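Local coordinates for malonyl CoA:acyl carrier protein malonyltransferase (Streptomyces coelicolor, PDB 1NM2) that probably transfers the malonyl group of malonyl-CoA to holo acyl carrier protein, supplying fatty acid biosynthesis, at residues V65-L70 and V276-T281; V170-M175 and F201-M206. All coordinates share one frame; numbering follows the deposited sequence.

Interaction 1 (V65-L70 and V276-T281)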
loop_
_atom_site.group_PDB
_atom_site.type_symbol
_atom_site.label_atom_id
_atom_site.label_comp_id
_atom_site.label_asym_id
_atom_site.label_seq_id
_atom_site.Cartn_x
_atom_site.Cartn_y
_atom_site.Cartn_z
ATOM N N VAL A 65 0.860 -7.267 4.045
ATOM C CA VAL A 65 2.321 -7.277 4.105
ATOM C C VAL A 65 2.867 -8.705 4.033
ATOM O O VAL A 65 3.830 -8.976 3.310
ATOM C CB VAL A 65 2.835 -6.579 5.390
ATOM C CG1 VAL A 65 4.352 -6.672 5.467
ATOM C CG2 VAL A 65 2.414 -5.094 5.389
ATOM N N ALA A 66 2.247 -9.619 4.772
ATOM C CA ALA A 66 2.679 -11.012 4.761
ATOM C C ALA A 66 2.519 -11.598 3.366
ATOM O O ALA A 66 3.357 -12.379 2.914
ATOM C CB ALA A 66 1.869 -11.826 5.764
ATOM N N ALA A 67 1.439 -11.228 2.684
ATOM C CA ALA A 67 1.191 -11.725 1.331
ATOM C C ALA A 67 2.272 -11.235 0.368
ATOM O O ALA A 67 2.764 -11.999 -0.464
ATOM C CB ALA A 67 -0.187 -11.266 0.845
ATOM N N GLY A 68 2.629 -9.960 0.490
ATOM C CA GLY A 68 3.647 -9.372 -0.366
ATOM C C GLY A 68 5.023 -9.970 -0.138
ATOM O O GLY A 68 5.746 -10.283 -1.093
ATOM N N ILE A 69 5.394 -10.127 1.127
ATOM C CA ILE A 69 6.688 -10.704 1.461
ATOM C C ILE A 69 6.738 -12.158 0.997
ATOM O O ILE A 69 7.741 -12.608 0.435
ATOM C CB ILE A 69 6.948 -10.672 2.981
ATOM C CG1 ILE A 69 7.017 -9.222 3.470
ATOM C CG2 ILE A 69 8.244 -11.399 3.297
ATOM C CD1 ILE A 69 7.093 -9.079 4.969
ATOM N N LEU A 70 5.647 -12.881 1.226
ATOM C CA LEU A 70 5.561 -14.284 0.849
ATOM C C LEU A 70 5.634 -14.508 -0.662
ATOM O O LEU A 70 6.377 -15.376 -1.125
ATOM C CB LEU A 70 4.265 -14.901 1.396
ATOM C CG LEU A 70 4.140 -16.427 1.356
ATOM C CD1 LEU A 70 5.197 -17.056 2.269
ATOM C CD2 LEU A 70 2.747 -16.838 1.809
ATOM N N VAL A 276 3.414 -7.391 -6.348
ATOM C CA VAL A 276 3.306 -8.613 -5.558
ATOM C C VAL A 276 1.862 -8.910 -5.166
ATOM O O VAL A 276 0.962 -8.108 -5.410
ATOM C CB VAL A 276 4.196 -8.551 -4.282
ATOM C CG1 VAL A 276 5.658 -8.407 -4.695
ATOM C CG2 VAL A 276 3.770 -7.377 -3.382
ATOM N N CYS A 277 1.645 -10.074 -4.567
ATOM C CA CYS A 277 0.311 -10.487 -4.155
ATOM C C CYS A 277 -0.216 -9.630 -3.010
ATOM O O CYS A 277 0.510 -9.330 -2.062
ATOM C CB CYS A 277 0.337 -11.959 -3.730
ATOM S SG CYS A 277 -1.241 -12.587 -3.132
ATOM N N PRO A 278 -1.495 -9.225 -3.072
ATOM C CA PRO A 278 -2.493 -9.494 -4.114
ATOM C C PRO A 278 -2.485 -8.378 -5.160
ATOM O O PRO A 278 -2.919 -7.260 -4.889
ATOM C CB PRO A 278 -3.791 -9.548 -3.322
ATOM C CG PRO A 278 -3.577 -8.460 -2.307
ATOM C CD PRO A 278 -2.132 -8.657 -1.868
ATOM N N GLY A 279 -1.993 -8.691 -6.355
ATOM C CA GLY A 279 -1.901 -7.692 -7.402
ATOM C C GLY A 279 -3.156 -7.379 -8.188
ATOM O O GLY A 279 -4.193 -8.029 -8.030
ATOM N N GLY A 280 -3.047 -6.372 -9.050
ATOM C CA GLY A 280 -4.169 -5.965 -9.871
ATOM C C GLY A 280 -4.419 -4.464 -9.837
ATOM O O GLY A 280 -4.509 -3.824 -10.883
ATOM N N THR A 281 -4.515 -3.900 -8.638
ATOM C CA THR A 281 -4.776 -2.474 -8.479
ATOM C C THR A 281 -3.657 -1.566 -8.994
ATOM O O THR A 281 -3.905 -0.689 -9.822
ATOM C CB THR A 281 -5.056 -2.125 -6.998
ATOM O OG1 THR A 281 -3.938 -2.520 -6.196
ATOM C CG2 THR A 281 -6.304 -2.854 -6.507
#

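Interaction 2 (V170-M175 and F201-M206). With ACY (acetic acid), chain D.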
loop_
_atom_site.group_PDB
_atom_site.type_symbol
_atom_site.label_atom_id
_atom_site.label_comp_id
_atom_site.label_asym_id
_atom_site.label_seq_id
_atom_site.Cartn_x
_atom_site.Cartn_y
_atom_site.Cartn_z
ATOM N N VAL A 170 -8.724 10.726 -4.261
ATOM C CA VAL A 170 -9.540 10.226 -3.157
ATOM C C VAL A 170 -9.597 11.317 -2.092
ATOM O O VAL A 170 -8.560 11.786 -1.611
ATOM C CB VAL A 170 -8.951 8.954 -2.513
ATOM C CG1 VAL A 170 -9.794 8.552 -1.318
ATOM C CG2 VAL A 170 -8.913 7.821 -3.527
ATOM N N ALA A 171 -10.809 11.725 -1.737
ATOM C CA ALA A 171 -11.003 12.761 -0.727
ATOM C C ALA A 171 -11.208 12.107 0.635
ATOM O O ALA A 171 -11.724 10.995 0.718
ATOM C CB ALA A 171 -12.214 13.624 -1.082
ATOM N N ALA A 172 -10.803 12.800 1.694
ATOM C CA ALA A 172 -10.946 12.284 3.045
ATOM C C ALA A 172 -11.219 13.413 4.030
ATOM O O ALA A 172 -10.697 14.519 3.891
ATOM C CB ALA A 172 -9.686 11.528 3.455
ATOM N N GLY A 173 -12.041 13.118 5.027
ATOM C CA GLY A 173 -12.381 14.104 6.035
ATOM C C GLY A 173 -13.507 13.561 6.892
ATOM O O GLY A 173 -13.682 12.340 6.986
ATOM N N THR A 174 -14.268 14.455 7.519
ATOM C CA THR A 174 -15.378 14.032 8.362
ATOM C C THR A 174 -16.533 13.566 7.486
ATOM O O THR A 174 -16.608 13.909 6.305
ATOM C CB THR A 174 -15.881 15.185 9.273
ATOM O OG1 THR A 174 -16.441 16.230 8.469
ATOM C CG2 THR A 174 -14.737 15.753 10.098
ATOM N N MET A 175 -17.433 12.780 8.063
ATOM C CA MET A 175 -18.579 12.290 7.316
ATOM C C MET A 175 -19.459 13.450 6.844
ATOM O O MET A 175 -20.053 13.379 5.775
ATOM C CB MET A 175 -19.388 11.305 8.169
ATOM C CG MET A 175 -18.638 10.006 8.457
ATOM S SD MET A 175 -18.066 9.186 6.939
ATOM C CE MET A 175 -19.523 8.220 6.519
ATOM N N PHE A 201 -7.994 8.122 6.677
ATOM C CA PHE A 201 -6.579 7.774 6.687
ATOM C C PHE A 201 -5.867 8.815 5.840
ATOM O O PHE A 201 -6.481 9.435 4.972
ATOM C CB PHE A 201 -6.367 6.385 6.075
ATOM C CG PHE A 201 -7.080 5.281 6.805
ATOM C CD1 PHE A 201 -7.471 4.129 6.130
ATOM C CD2 PHE A 201 -7.344 5.379 8.167
ATOM C CE1 PHE A 201 -8.119 3.088 6.801
ATOM C CE2 PHE A 201 -7.988 4.347 8.847
ATOM C CZ PHE A 201 -8.377 3.198 8.160
ATOM N N HIS A 202 -4.580 9.012 6.108
ATOM C CA HIS A 202 -3.759 9.967 5.380
ATOM C C HIS A 202 -4.192 11.423 5.499
ATOM O O HIS A 202 -4.085 12.197 4.548
ATOM C CB HIS A 202 -3.657 9.529 3.921
ATOM C CG HIS A 202 -3.024 8.182 3.763
ATOM N ND1 HIS A 202 -1.694 7.954 4.039
ATOM C CD2 HIS A 202 -3.563 6.972 3.480
ATOM C CE1 HIS A 202 -1.440 6.661 3.941
ATOM N NE2 HIS A 202 -2.558 6.042 3.604
ATOM N N THR A 203 -4.662 11.780 6.692
ATOM C CA THR A 203 -5.081 13.143 7.018
ATOM C C THR A 203 -4.685 13.378 8.477
ATOM O O THR A 203 -4.281 12.442 9.183
ATOM C CB THR A 203 -6.612 13.342 6.918
ATOM O OG1 THR A 203 -7.248 12.685 8.023
ATOM C CG2 THR A 203 -7.145 12.788 5.609
ATOM N N ARG A 204 -4.810 14.624 8.926
ATOM C CA ARG A 204 -4.469 14.989 10.296
ATOM C C ARG A 204 -5.299 14.200 11.304
ATOM O O ARG A 204 -4.964 14.144 12.492
ATOM C CB ARG A 204 -4.707 16.484 10.523
ATOM C CG ARG A 204 -6.177 16.881 10.496
ATOM C CD ARG A 204 -6.379 18.299 11.016
ATOM N NE ARG A 204 -7.795 18.625 11.166
ATOM C CZ ARG A 204 -8.656 18.686 10.155
ATOM N NH1 ARG A 204 -8.245 18.446 8.915
ATOM N NH2 ARG A 204 -9.931 18.980 10.384
ATOM N N HIS A 205 -6.396 13.611 10.842
ATOM C CA HIS A 205 -7.226 12.829 11.742
ATOM C C HIS A 205 -6.473 11.601 12.250
ATOM O O HIS A 205 -6.910 10.954 13.197
ATOM C CB HIS A 205 -8.533 12.415 11.054
ATOM C CG HIS A 205 -9.541 13.520 10.974
ATOM N ND1 HIS A 205 -9.849 14.167 9.796
ATOM C CD2 HIS A 205 -10.279 14.121 11.937
ATOM C CE1 HIS A 205 -10.731 15.121 10.038
ATOM N NE2 HIS A 205 -11.007 15.115 11.330
ATOM N N MET A 206 -5.338 11.295 11.622
ATOM C CA MET A 206 -4.508 10.151 12.022
ATOM C C MET A 206 -3.349 10.583 12.923
ATOM O O MET A 206 -2.463 9.781 13.229
ATOM C CB MET A 206 -3.933 9.440 10.788
ATOM C CG MET A 206 -4.952 8.659 9.967
ATOM S SD MET A 206 -5.751 7.339 10.914
ATOM C CE MET A 206 -7.352 8.079 11.188
HETATM C C ACY D . -4.118 2.868 4.509
HETATM O O ACY D . -4.840 1.849 4.874
HETATM O OXT ACY D . -3.012 3.253 5.021
HETATM C CH3 ACY D . -4.700 3.641 3.337
#

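Interaction 1 (V65-L70 and V276-T281)
Gly68 and Cys277 bring their CA atoms to 5.2 Å, where the loop 276-281 runs up against one side of the helix that holds 65-70. At this range the backbones themselves touch: Cys277 O lies 3.4 Å from Gly68 N, but the angle is too poor for a hydrogen bond, and the same oxygen sits 3.6 Å from Ala67 CB. The side chains then fill in on both sides of this carbonyl. Val276 places CG2 against Gly68 CA at 3.6 Å; with CG1 turned anti to the carbonyl carbon (chi1 -62°), CG2 falls between the backbone N and C and presses directly on bare glycine backbone, with no CB in between. In the alpha/beta hydrolase-like core this joins helix 57-75 to the loop that leaves strand 272-275 of the parallel sheet and leads to helix 281-289. Ala67 CB makes the other apolar touch, meeting Cys277 SG at 4.3 Å and Pro278 CD at 4.2 Å. The peptide bond before Pro278 is cis, and its ring turns CD toward that methyl group. Polar closure comes one helical turn on, where Ser71 OG bonds to Ala67 O and takes the Cys277 N-H, clamping loop to helix. Phe17 covers Ala67, Cys277 and Pro278 together, while Val276 also reaches Phe107 of helix 100-107. Past the contact, Gly280 takes the N-cap position of helix 281-289, its own N held by the Glu275 carboxylate.

Interaction 2 (V170-M175 and F201-M206)
The His205 ring meets Thr174 CG2 obliquely, 4.0 Å from its NE2, with Gly173 CA beside the same end of the ring. At the edge of the imidazole, in its plane, lies Thr203 OG1, weakly bonded to ND1. CE1 of this ring in turn sits over one face of the Arg204 guanidinium, 3.9 Å above the plane. Segment 170-175 runs on from strand 168-172 of the small ferredoxin-like subdomain, a βαββαβ unit, and 201-206 is the loop that carries the chain out of it, past the active site. His202 turns its own ring to that site, with backbone angles of the left-handed helical region: the methyl of a bound acetate, which mimics a malonyl group, lies at the ring edge in plane, and NE2 makes a weak bond of 3.2 Å to its OXT. NE2 also bonds to Ser98 OG, consistent with the serine-histidine pair of this acyltransferase family, and ND1 is held by Asn254 O. With an alanine here, Ser98 OG and Asn254 O would probably lose their imidazole mate and the acetate one side of its pocket. Phe201 brings CD1 obliquely to within 3.7 Å of acetate O. Between strand and loop, Ala172 CB packs on Thr203 CG2 at 3.6 Å, methyl against methyl, and lies 4.1 Å from Phe201 O. The Thr203 torsion (chi1 73°) sends this methyl to the strand while OG1 turns back to its own loop and bonds to Ala200 O. In an ST turn the same OG1 accepts from His205 N at 3.1 Å. Met206 N follows with a 2.9 Å bond to Thr203 O.

In the fold
From the N terminus the chain first lays down strand 3-7, then reaches helix 57-75, which carries 65-70, the first half of interaction 1. The chain goes on through strand 93-96 and helices 100-107 and 113-132, then enters the mixed sheet of the small subdomain. There 170-175 takes in the later part of strand 168-172 and the turn after it, and only 26 residues later 201-206 closes interaction 2, joining that sheet to the approach of helix 207-217. Interaction 1 closes last, when 276-281 leaves the parallel sheet, tying the end of strand 272-275 back to helix 57-75. Interaction 2 is thus nested within its long loop. The two contacts do not touch: their centres are about 25 Å apart.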